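Local coordinates for polyisoprenyl-teichoic acid--peptidoglycan teichoic acid transferase TagV (Bacillus subtilis, PDB 6UF3), which belongs to the LytR-CpsA-Psr family of bacterial transferases, its core a mixed beta sheet with helices packed against it, at residues 33-42 / 210-221; 80-88 / 249-259. One frame throughout, in Å; residues are numbered along the deposited sequence.

Along the chain the four segments alternate: 33-42, 80-88, 210-221 and 249-259, so each interaction spans a segment of the other. The centres of the two contacts are about 17 Å apart, and both border the same mixed sheet. Interaction 1 is at one margin, where strand 220-222 pairs with strand 39-44; interaction 2 joins the end of helix 72-84 to helix 243-257, packed over one face of that sheet. The two touch: Thr-39 OG1 and His-256 NE2 are 2.8 Å apart, a probable hydrogen bond, and Lys-41 packs on the same histidine. Met-42 projects from the other face toward helix 158-177. Helix 243-257 thus links strands 25-34 and 39-44 to the end of helix 72-84.

Interaction 1 of 2, residues 33-42 / 210-221; sequences LDPKNKTMKM and IYSGFTSKKIDT
Met-40 lays its terminal methyl over one face of the Tyr-211 ring: CE is 3.8 Å from the ring centroid and 17° off the normal, a CH-pi contact. Because the chain runs extended beyond CG (chi2 -166°), it also carries SD past Phe-214, whose CE2 is 3.9 Å from that sulfur, giving Met-aromatic contacts with both rings. At the far end of its ring, Tyr-211 OH donates to Thr-39 O at 2.7 Å from above the carbonyl plane, while Asp-34 N reaches the same oxygen from the opposite face. That carbonyl belongs to a G1 beta bulge in which Lys-38 and Thr-39 both face Asp-34. Lys-38 bends at its third and fourth torsions to set NZ 2.7 Å from Ile-210 O, in the carbonyl plane and on a lone pair, at the end of helix 201-210. Beyond the bulge the strands run parallel: Asp-220 N donates to Met-40 O (3.1 Å) and Met-42 N to Asp-220 O (3.0 Å), with Ile-219 CG2 packed 3.6 Å from Met-42 CB. The Lys-41 chain runs alongside Asp-220 on the same face of the sheet, and Lys-41 NZ meets the anti lone pair of Asp-220 OD2 at 2.9 Å. A water bridges Met-40 N to Lys-218 O. With Thr-39 O gripped by two donors, the buried tyrosine hydroxyl is tied to the bulge, which keeps its ring face under the Met-40 methyl.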
loop_
_atom_site.group_PDB
_atom_site.type_symbol
_atom_site.label_atom_id
_atom_site.label_comp_id
_atom_site.label_asym_id
_atom_site.label_seq_id
_atom_site.Cartn_x
_atom_site.Cartn_y
_atom_site.Cartn_z
ATOM N N LEU A 33 4.172 -12.617 -0.486
ATOM C CA LEU A 33 3.483 -13.680 -1.213
ATOM C C LEU A 33 4.328 -14.943 -1.187
ATOM O O LEU A 33 5.548 -14.902 -1.388
ATOM C CB LEU A 33 3.196 -13.257 -2.669
ATOM C CG LEU A 33 2.307 -12.031 -2.915
ATOM C CD1 LEU A 33 3.145 -10.743 -3.011
ATOM C CD2 LEU A 33 1.489 -12.199 -4.176
ATOM N N ASP A 34 3.668 -16.077 -0.922
ATOM C CA ASP A 34 4.290 -17.392 -1.020
ATOM C C ASP A 34 3.484 -18.135 -2.076
ATOM O O ASP A 34 2.461 -18.779 -1.758
ATOM C CB ASP A 34 4.289 -18.108 0.330
ATOM C CG ASP A 34 5.023 -19.434 0.293
ATOM O OD1 ASP A 34 5.528 -19.822 -0.783
ATOM O OD2 ASP A 34 5.080 -20.100 1.348
ATOM N N PRO A 35 3.867 -18.015 -3.357
ATOM C CA PRO A 35 3.033 -18.588 -4.427
ATOM C C PRO A 35 2.972 -20.098 -4.416
ATOM O O PRO A 35 1.944 -20.668 -4.815
ATOM C CB PRO A 35 3.698 -18.066 -5.712
ATOM C CG PRO A 35 4.400 -16.813 -5.299
ATOM C CD PRO A 35 4.894 -17.097 -3.889
ATOM N N LYS A 36 4.041 -20.773 -3.989
ATOM C CA LYS A 36 3.998 -22.230 -3.930
ATOM C C LYS A 36 2.875 -22.716 -3.025
ATOM O O LYS A 36 2.311 -23.787 -3.263
ATOM C CB LYS A 36 5.344 -22.779 -3.454
ATOM C CG LYS A 36 6.320 -23.064 -4.587
ATOM C CD LYS A 36 7.764 -23.018 -4.107
ATOM C CE LYS A 36 8.742 -23.021 -5.273
ATOM N NZ LYS A 36 9.998 -22.285 -4.940
ATOM N N ASN A 37 2.529 -21.937 -2.001
ATOM C CA ASN A 37 1.489 -22.283 -1.042
ATOM C C ASN A 37 0.241 -21.426 -1.176
ATOM O O ASN A 37 -0.676 -21.562 -0.360
ATOM C CB ASN A 37 2.039 -22.164 0.387
ATOM C CG ASN A 37 3.049 -23.241 0.704
ATOM O OD1 ASN A 37 2.803 -24.419 0.455
ATOM N ND2 ASN A 37 4.191 -22.848 1.251
ATOM N N LYS A 38 0.193 -20.528 -2.163
ATOM C CA LYS A 38 -0.950 -19.645 -2.397
ATOM C C LYS A 38 -1.314 -18.848 -1.145
ATOM O O LYS A 38 -2.487 -18.743 -0.777
ATOM C CB LYS A 38 -2.166 -20.437 -2.901
ATOM C CG LYS A 38 -1.971 -21.093 -4.243
ATOM C CD LYS A 38 -3.068 -22.119 -4.498
ATOM C CE LYS A 38 -3.626 -22.022 -5.906
ATOM N NZ LYS A 38 -2.553 -21.999 -6.946
ATOM N N THR A 39 -0.303 -18.266 -0.486
ATOM C CA THR A 39 -0.587 -17.470 0.704
ATOM C C THR A 39 -0.079 -16.044 0.532
ATOM O O THR A 39 0.785 -15.771 -0.308
ATOM C CB THR A 39 0.028 -18.083 1.972
ATOM O OG1 THR A 39 1.444 -18.215 1.813
ATOM C CG2 THR A 39 -0.586 -19.465 2.247
ATOM N N MET A 40 -0.649 -15.145 1.345
ATOM C CA MET A 40 -0.307 -13.722 1.365
ATOM C C MET A 40 -0.343 -13.170 2.784
ATOM O O MET A 40 -1.158 -13.578 3.609
ATOM C CB MET A 40 -1.285 -12.862 0.548
ATOM C CG MET A 40 -1.251 -13.022 -0.947
ATOM S SD MET A 40 -2.157 -11.640 -1.695
ATOM C CE MET A 40 -2.659 -12.415 -3.236
ATOM N N LYS A 41 0.511 -12.172 3.034
ATOM C CA LYS A 41 0.441 -11.365 4.244
ATOM C C LYS A 41 0.463 -9.900 3.837
ATOM O O LYS A 41 0.948 -9.563 2.754
ATOM C CB LYS A 41 1.593 -11.671 5.206
ATOM C CG LYS A 41 1.655 -13.142 5.572
ATOM C CD LYS A 41 2.506 -13.412 6.810
ATOM C CE LYS A 41 2.637 -14.897 7.054
ATOM N NZ LYS A 41 1.347 -15.551 7.418
ATOM N N MET A 42 -0.102 -9.040 4.691
ATOM C CA MET A 42 -0.245 -7.623 4.366
ATOM C C MET A 42 0.002 -6.770 5.600
ATOM O O MET A 42 -0.419 -7.126 6.700
ATOM C CB MET A 42 -1.645 -7.307 3.790
ATOM C CG MET A 42 -1.813 -5.823 3.387
ATOM S SD MET A 42 -3.439 -5.378 2.745
ATOM C CE MET A 42 -3.529 -6.434 1.299
ATOM N N ILE A 210 -2.135 -17.925 -10.355
ATOM C CA ILE A 210 -1.777 -18.674 -9.153
ATOM C C ILE A 210 -2.803 -18.447 -8.053
ATOM O O ILE A 210 -3.196 -19.383 -7.345
ATOM C CB ILE A 210 -0.365 -18.275 -8.689
ATOM C CG1 ILE A 210 0.690 -18.805 -9.663
ATOM C CG2 ILE A 210 -0.099 -18.789 -7.272
ATOM C CD1 ILE A 210 2.042 -18.122 -9.503
ATOM N N TYR A 211 -3.242 -17.205 -7.879
ATOM C CA TYR A 211 -4.182 -16.851 -6.828
ATOM C C TYR A 211 -5.625 -16.860 -7.322
ATOM O O TYR A 211 -6.496 -16.253 -6.695
ATOM C CB TYR A 211 -3.794 -15.492 -6.237
ATOM C CG TYR A 211 -2.547 -15.612 -5.387
ATOM C CD1 TYR A 211 -2.634 -15.989 -4.057
ATOM C CD2 TYR A 211 -1.280 -15.375 -5.923
ATOM C CE1 TYR A 211 -1.497 -16.122 -3.268
ATOM C CE2 TYR A 211 -0.131 -15.494 -5.140
ATOM C CZ TYR A 211 -0.253 -15.866 -3.812
ATOM O OH TYR A 211 0.857 -16.008 -3.007
ATOM N N SER A 212 -5.888 -17.511 -8.452
ATOM C CA SER A 212 -7.261 -17.668 -8.900
ATOM C C SER A 212 -8.055 -18.411 -7.836
ATOM O O SER A 212 -7.654 -19.486 -7.386
ATOM C CB SER A 212 -7.308 -18.430 -10.223
ATOM O OG SER A 212 -8.648 -18.634 -10.629
ATOM N N GLY A 213 -9.170 -17.821 -7.413
ATOM C CA GLY A 213 -9.985 -18.403 -6.366
ATOM C C GLY A 213 -9.580 -18.003 -4.966
ATOM O O GLY A 213 -10.267 -18.367 -4.009
ATOM N N PHE A 214 -8.483 -17.267 -4.815
ATOM C CA PHE A 214 -8.099 -16.723 -3.529
ATOM C C PHE A 214 -9.120 -15.671 -3.095
ATOM O O PHE A 214 -9.992 -15.256 -3.865
ATOM C CB PHE A 214 -6.686 -16.152 -3.651
ATOM C CG PHE A 214 -6.064 -15.680 -2.363
ATOM C CD1 PHE A 214 -5.579 -16.569 -1.425
ATOM C CD2 PHE A 214 -5.899 -14.321 -2.140
ATOM C CE1 PHE A 214 -4.976 -16.101 -0.252
ATOM C CE2 PHE A 214 -5.297 -13.852 -0.981
ATOM C CZ PHE A 214 -4.830 -14.738 -0.046
ATOM N N THR A 215 -9.013 -15.236 -1.843
ATOM C CA THR A 215 -9.936 -14.240 -1.324
ATOM C C THR A 215 -9.224 -13.465 -0.225
ATOM O O THR A 215 -8.406 -14.031 0.508
ATOM C CB THR A 215 -11.227 -14.895 -0.810
ATOM O OG1 THR A 215 -12.215 -13.891 -0.550
ATOM C CG2 THR A 215 -10.966 -15.703 0.458
ATOM N N SER A 216 -9.512 -12.159 -0.138
ATOM C CA SER A 216 -8.742 -11.303 0.753
ATOM C C SER A 216 -8.936 -11.660 2.220
ATOM O O SER A 216 -8.076 -11.308 3.041
ATOM C CB SER A 216 -9.089 -9.826 0.516
ATOM O OG SER A 216 -10.415 -9.523 0.900
ATOM N N LYS A 217 -10.026 -12.353 2.569
ATOM C CA LYS A 217 -10.171 -12.812 3.948
ATOM C C LYS A 217 -9.008 -13.709 4.357
ATOM O O LYS A 217 -8.640 -13.749 5.535
ATOM C CB LYS A 217 -11.501 -13.544 4.138
ATOM C CG LYS A 217 -11.734 -14.052 5.566
ATOM C CD LYS A 217 -13.154 -14.534 5.780
ATOM C CE LYS A 217 -13.286 -15.296 7.098
ATOM N NZ LYS A 217 -12.440 -14.671 8.163
ATOM N N LYS A 218 -8.396 -14.409 3.399
ATOM C CA LYS A 218 -7.321 -15.336 3.724
ATOM C C LYS A 218 -5.988 -14.651 3.969
ATOM O O LYS A 218 -5.059 -15.307 4.454
ATOM C CB LYS A 218 -7.166 -16.372 2.613
ATOM C CG LYS A 218 -8.319 -17.381 2.596
ATOM C CD LYS A 218 -8.259 -18.272 1.379
ATOM C CE LYS A 218 -9.406 -19.277 1.383
ATOM N NZ LYS A 218 -9.393 -20.055 0.119
ATOM N N ILE A 219 -5.874 -13.364 3.650
ATOM C CA ILE A 219 -4.626 -12.642 3.874
ATOM C C ILE A 219 -4.384 -12.513 5.370
ATOM O O ILE A 219 -5.299 -12.186 6.138
ATOM C CB ILE A 219 -4.670 -11.259 3.211
ATOM C CG1 ILE A 219 -4.870 -11.403 1.707
ATOM C CG2 ILE A 219 -3.371 -10.489 3.516
ATOM C CD1 ILE A 219 -5.231 -10.091 0.996
ATOM N N ASP A 220 -3.150 -12.777 5.793
ATOM C CA ASP A 220 -2.763 -12.587 7.188
ATOM C C ASP A 220 -2.373 -11.128 7.352
ATOM O O ASP A 220 -1.345 -10.694 6.821
ATOM C CB ASP A 220 -1.613 -13.523 7.553
ATOM C CG ASP A 220 -1.200 -13.410 9.017
ATOM O OD1 ASP A 220 -1.975 -12.839 9.823
ATOM O OD2 ASP A 220 -0.090 -13.892 9.355
ATOM N N THR A 221 -3.202 -10.340 8.027
ATOM C CA THR A 221 -2.930 -8.908 8.115
ATOM C C THR A 221 -2.203 -8.622 9.421
ATOM O O THR A 221 -2.737 -8.868 10.507
ATOM C CB THR A 221 -4.203 -8.067 7.993
ATOM O OG1 THR A 221 -4.839 -8.350 6.738
ATOM C CG2 THR A 221 -3.849 -6.582 8.013
HETATM O O HOH W 1 -2.913 -16.394 2.945
#

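Interaction 2 of 2, residues 80-88 / 249-259; sequences VENFLQIPI and VRKTLQEHLDY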
loop_
_atom_site.group_PDB
_atom_site.type_symbol
_atom_site.label_atom_id
_atom_site.label_comp_id
_atom_site.label_asym_id
_atom_site.label_seq_id
_atom_site.Cartn_x
_atom_site.Cartn_y
_atom_site.Cartn_z
ATOM N N VAL A 80 11.934 1.207 3.794
ATOM C CA VAL A 80 11.027 0.137 4.206
ATOM C C VAL A 80 11.784 -1.171 4.396
ATOM O O VAL A 80 11.529 -1.916 5.354
ATOM C CB VAL A 80 9.882 0.003 3.183
ATOM C CG1 VAL A 80 9.078 -1.291 3.441
ATOM C CG2 VAL A 80 8.979 1.213 3.274
ATOM N N GLU A 81 12.717 -1.483 3.491
ATOM C CA GLU A 81 13.557 -2.672 3.662
ATOM C C GLU A 81 14.270 -2.658 5.015
ATOM O O GLU A 81 14.306 -3.667 5.730
ATOM C CB GLU A 81 14.578 -2.770 2.524
ATOM C CG GLU A 81 13.965 -3.239 1.201
ATOM C CD GLU A 81 14.969 -3.327 0.068
ATOM O OE1 GLU A 81 15.907 -2.492 0.001
ATOM O OE2 GLU A 81 14.833 -4.239 -0.776
ATOM N N ASN A 82 14.865 -1.524 5.371
ATOM C CA ASN A 82 15.582 -1.436 6.638
ATOM C C ASN A 82 14.633 -1.555 7.825
ATOM O O ASN A 82 14.968 -2.185 8.840
ATOM C CB ASN A 82 16.343 -0.115 6.702
ATOM C CG ASN A 82 17.538 -0.085 5.771
ATOM O OD1 ASN A 82 17.858 -1.083 5.123
ATOM N ND2 ASN A 82 18.220 1.061 5.711
ATOM N N PHE A 83 13.456 -0.943 7.720
ATOM C CA PHE A 83 12.490 -0.963 8.810
ATOM C C PHE A 83 11.953 -2.369 9.060
ATOM O O PHE A 83 11.844 -2.801 10.219
ATOM C CB PHE A 83 11.351 0.004 8.489
ATOM C CG PHE A 83 10.313 0.095 9.560
ATOM C CD1 PHE A 83 10.632 0.566 10.818
ATOM C CD2 PHE A 83 9.004 -0.278 9.301
ATOM C CE1 PHE A 83 9.667 0.654 11.803
ATOM C CE2 PHE A 83 8.039 -0.190 10.283
ATOM C CZ PHE A 83 8.374 0.273 11.535
ATOM N N LEU A 84 11.613 -3.094 7.992
ATOM C CA LEU A 84 11.014 -4.418 8.133
ATOM C C LEU A 84 12.032 -5.543 8.072
ATOM O O LEU A 84 11.655 -6.706 8.288
ATOM C CB LEU A 84 9.957 -4.649 7.040
ATOM C CG LEU A 84 8.769 -3.687 7.059
ATOM C CD1 LEU A 84 7.774 -3.955 5.904
ATOM C CD2 LEU A 84 8.080 -3.708 8.415
ATOM N N GLN A 85 13.291 -5.231 7.760
ATOM C CA GLN A 85 14.358 -6.223 7.665
ATOM C C GLN A 85 13.964 -7.353 6.719
ATOM O O GLN A 85 14.164 -8.533 6.998
ATOM C CB GLN A 85 14.745 -6.751 9.046
ATOM C CG GLN A 85 15.533 -5.744 9.846
ATOM C CD GLN A 85 16.895 -5.479 9.246
ATOM O OE1 GLN A 85 17.782 -6.332 9.296
ATOM N NE2 GLN A 85 17.074 -4.292 8.683
ATOM N N ILE A 86 13.381 -6.971 5.588
ATOM C CA ILE A 86 13.091 -7.900 4.494
ATOM C C ILE A 86 13.462 -7.224 3.188
ATOM O O ILE A 86 13.527 -5.991 3.103
ATOM C CB ILE A 86 11.610 -8.335 4.464
ATOM C CG1 ILE A 86 10.667 -7.129 4.341
ATOM C CG2 ILE A 86 11.273 -9.227 5.662
ATOM C CD1 ILE A 86 9.308 -7.475 3.711
ATOM N N PRO A 87 13.738 -8.005 2.153
ATOM C CA PRO A 87 13.883 -7.413 0.823
ATOM C C PRO A 87 12.528 -7.043 0.246
ATOM O O PRO A 87 11.520 -7.713 0.486
ATOM C CB PRO A 87 14.557 -8.526 0.012
ATOM C CG PRO A 87 14.228 -9.773 0.719
ATOM C CD PRO A 87 14.040 -9.447 2.165
ATOM N N ILE A 88 12.516 -5.967 -0.538
ATOM C CA ILE A 88 11.330 -5.519 -1.260
ATOM C C ILE A 88 11.604 -5.814 -2.733
ATOM O O ILE A 88 12.368 -5.109 -3.400
ATOM C CB ILE A 88 11.022 -4.028 -1.033
ATOM C CG1 ILE A 88 10.536 -3.759 0.398
ATOM C CG2 ILE A 88 10.002 -3.513 -2.073
ATOM C CD1 ILE A 88 9.274 -4.536 0.803
ATOM N N VAL A 249 6.812 -8.802 13.878
ATOM C CA VAL A 249 6.409 -8.576 12.487
ATOM C C VAL A 249 7.547 -8.951 11.549
ATOM O O VAL A 249 7.341 -9.617 10.524
ATOM C CB VAL A 249 5.973 -7.115 12.273
ATOM C CG1 VAL A 249 5.875 -6.803 10.771
ATOM C CG2 VAL A 249 4.655 -6.841 12.946
ATOM N N ARG A 250 8.764 -8.489 11.869
ATOM C CA ARG A 250 9.937 -8.831 11.074
ATOM C C ARG A 250 10.077 -10.338 10.938
ATOM O O ARG A 250 10.235 -10.856 9.829
ATOM C CB ARG A 250 11.199 -8.235 11.709
ATOM C CG ARG A 250 11.327 -6.735 11.581
ATOM C CD ARG A 250 12.536 -6.219 12.362
ATOM N NE ARG A 250 12.794 -4.821 12.042
ATOM C CZ ARG A 250 13.666 -4.067 12.701
ATOM N NH1 ARG A 250 14.356 -4.572 13.726
ATOM N NH2 ARG A 250 13.842 -2.803 12.343
ATOM N N LYS A 251 10.024 -11.062 12.063
ATOM C CA LYS A 251 10.216 -12.506 12.014
ATOM C C LYS A 251 9.113 -13.176 11.206
ATOM O O LYS A 251 9.368 -14.133 10.466
ATOM C CB LYS A 251 10.263 -13.084 13.431
ATOM C CG LYS A 251 11.665 -13.157 14.021
ATOM C CD LYS A 251 11.710 -14.066 15.236
ATOM C CE LYS A 251 11.240 -13.338 16.486
ATOM N NZ LYS A 251 12.219 -12.313 16.941
ATOM N N THR A 252 7.887 -12.674 11.322
ATOM C CA THR A 252 6.764 -13.266 10.599
ATOM C C THR A 252 6.921 -13.094 9.093
ATOM O O THR A 252 6.727 -14.046 8.323
ATOM C CB THR A 252 5.460 -12.638 11.084
ATOM O OG1 THR A 252 5.327 -12.889 12.489
ATOM C CG2 THR A 252 4.259 -13.244 10.351
ATOM N N LEU A 253 7.280 -11.882 8.659
ATOM C CA LEU A 253 7.472 -11.629 7.229
ATOM C C LEU A 253 8.676 -12.394 6.689
ATOM O O LEU A 253 8.627 -12.946 5.583
ATOM C CB LEU A 253 7.638 -10.129 6.979
ATOM C CG LEU A 253 6.412 -9.274 7.291
ATOM C CD1 LEU A 253 6.675 -7.811 7.015
ATOM C CD2 LEU A 253 5.187 -9.771 6.511
ATOM N N GLN A 254 9.766 -12.430 7.457
ATOM C CA GLN A 254 10.943 -13.206 7.080
ATOM C C GLN A 254 10.608 -14.677 6.889
ATOM O O GLN A 254 11.023 -15.297 5.902
ATOM C CB GLN A 254 12.025 -13.045 8.148
ATOM C CG GLN A 254 12.664 -11.680 8.119
ATOM C CD GLN A 254 13.387 -11.348 9.401
ATOM O OE1 GLN A 254 13.437 -12.154 10.345
ATOM N NE2 GLN A 254 13.976 -10.156 9.445
ATOM N N GLU A 255 9.870 -15.262 7.840
ATOM C CA GLU A 255 9.485 -16.663 7.704
ATOM C C GLU A 255 8.610 -16.867 6.477
ATOM O O GLU A 255 8.783 -17.850 5.744
ATOM C CB GLU A 255 8.769 -17.138 8.971
ATOM N N HIS A 256 7.675 -15.945 6.227
ATOM C CA HIS A 256 6.818 -16.099 5.056
ATOM C C HIS A 256 7.639 -16.058 3.775
ATOM O O HIS A 256 7.365 -16.802 2.828
ATOM C CB HIS A 256 5.742 -15.017 5.043
ATOM C CG HIS A 256 4.647 -15.274 4.053
ATOM N ND1 HIS A 256 4.183 -14.309 3.185
ATOM C CD2 HIS A 256 3.938 -16.395 3.781
ATOM C CE1 HIS A 256 3.224 -14.818 2.433
ATOM N NE2 HIS A 256 3.057 -16.084 2.774
ATOM N N LEU A 257 8.679 -15.225 3.745
ATOM C CA LEU A 257 9.510 -15.069 2.559
ATOM C C LEU A 257 10.653 -16.073 2.476
ATOM O O LEU A 257 11.399 -16.052 1.492
ATOM C CB LEU A 257 10.085 -13.644 2.506
ATOM C CG LEU A 257 9.110 -12.484 2.309
ATOM C CD1 LEU A 257 9.815 -11.139 2.546
ATOM C CD2 LEU A 257 8.509 -12.484 0.903
ATOM N N ASP A 258 10.809 -16.951 3.472
ATOM C CA ASP A 258 11.951 -17.867 3.539
ATOM C C ASP A 258 13.268 -17.093 3.522
ATOM O O ASP A 258 14.245 -17.502 2.893
ATOM C CB ASP A 258 11.912 -18.900 2.406
ATOM C CG ASP A 258 10.696 -19.806 2.483
ATOM O OD1 ASP A 258 10.200 -20.042 3.603
ATOM O OD2 ASP A 258 10.241 -20.289 1.423
ATOM N N TYR A 259 13.292 -15.959 4.219
ATOM C CA TYR A 259 14.443 -15.068 4.255
ATOM C C TYR A 259 14.917 -14.941 5.696
ATOM O O TYR A 259 14.125 -14.618 6.587
ATOM C CB TYR A 259 14.083 -13.691 3.665
ATOM C CG TYR A 259 15.150 -12.616 3.805
ATOM C CD1 TYR A 259 16.173 -12.494 2.868
ATOM C CD2 TYR A 259 15.123 -11.713 4.866
ATOM C CE1 TYR A 259 17.142 -11.513 2.991
ATOM C CE2 TYR A 259 16.092 -10.732 4.997
ATOM C CZ TYR A 259 17.099 -10.637 4.058
ATOM O OH TYR A 259 18.061 -9.657 4.191
#
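The guanidinium of Arg-250 grips Phe-83 O side-on, NE and NH2 each donating at 2.9 Å from the same face of the carbonyl and with the oxygen in the guanidinium plane. NH1 turns to a salt bridge with Glu-247. Over one guanidinium face sits Gln-85, its CG 3.6 Å from Arg-250 NE; the glutamine chain bends at chi2 (-67°), so that Gln-85 NE2 donates to Asn-82 O. Its backbone carbonyl is taken by Gln-254, whose NE2 comes to 2.9 Å from Gln-85 O in a nearly straight bond (167°). These contacts join the C-terminal end of helix 72-84 and the turn after it to helix 243-257, which closes with a Schellman motif at Asp-258. Ile-86 holds CG1 between its backbone N and carbonyl carbon (chi1 58°), which puts CG2 anti to the carbonyl carbon and against Gln-254 CG (3.7 Å). Its CB is 3.8 Å from Leu-257 CD1, and Ile-86 and Leu-257 meet nearly perpendicular. Just past the Schellman turn, Tyr-259 presents a ring face to Pro-87: CD stands 3.5 Å from the ring centroid, over its centre, in a CH-pi contact, while Gln-85 O lies at the ring edge.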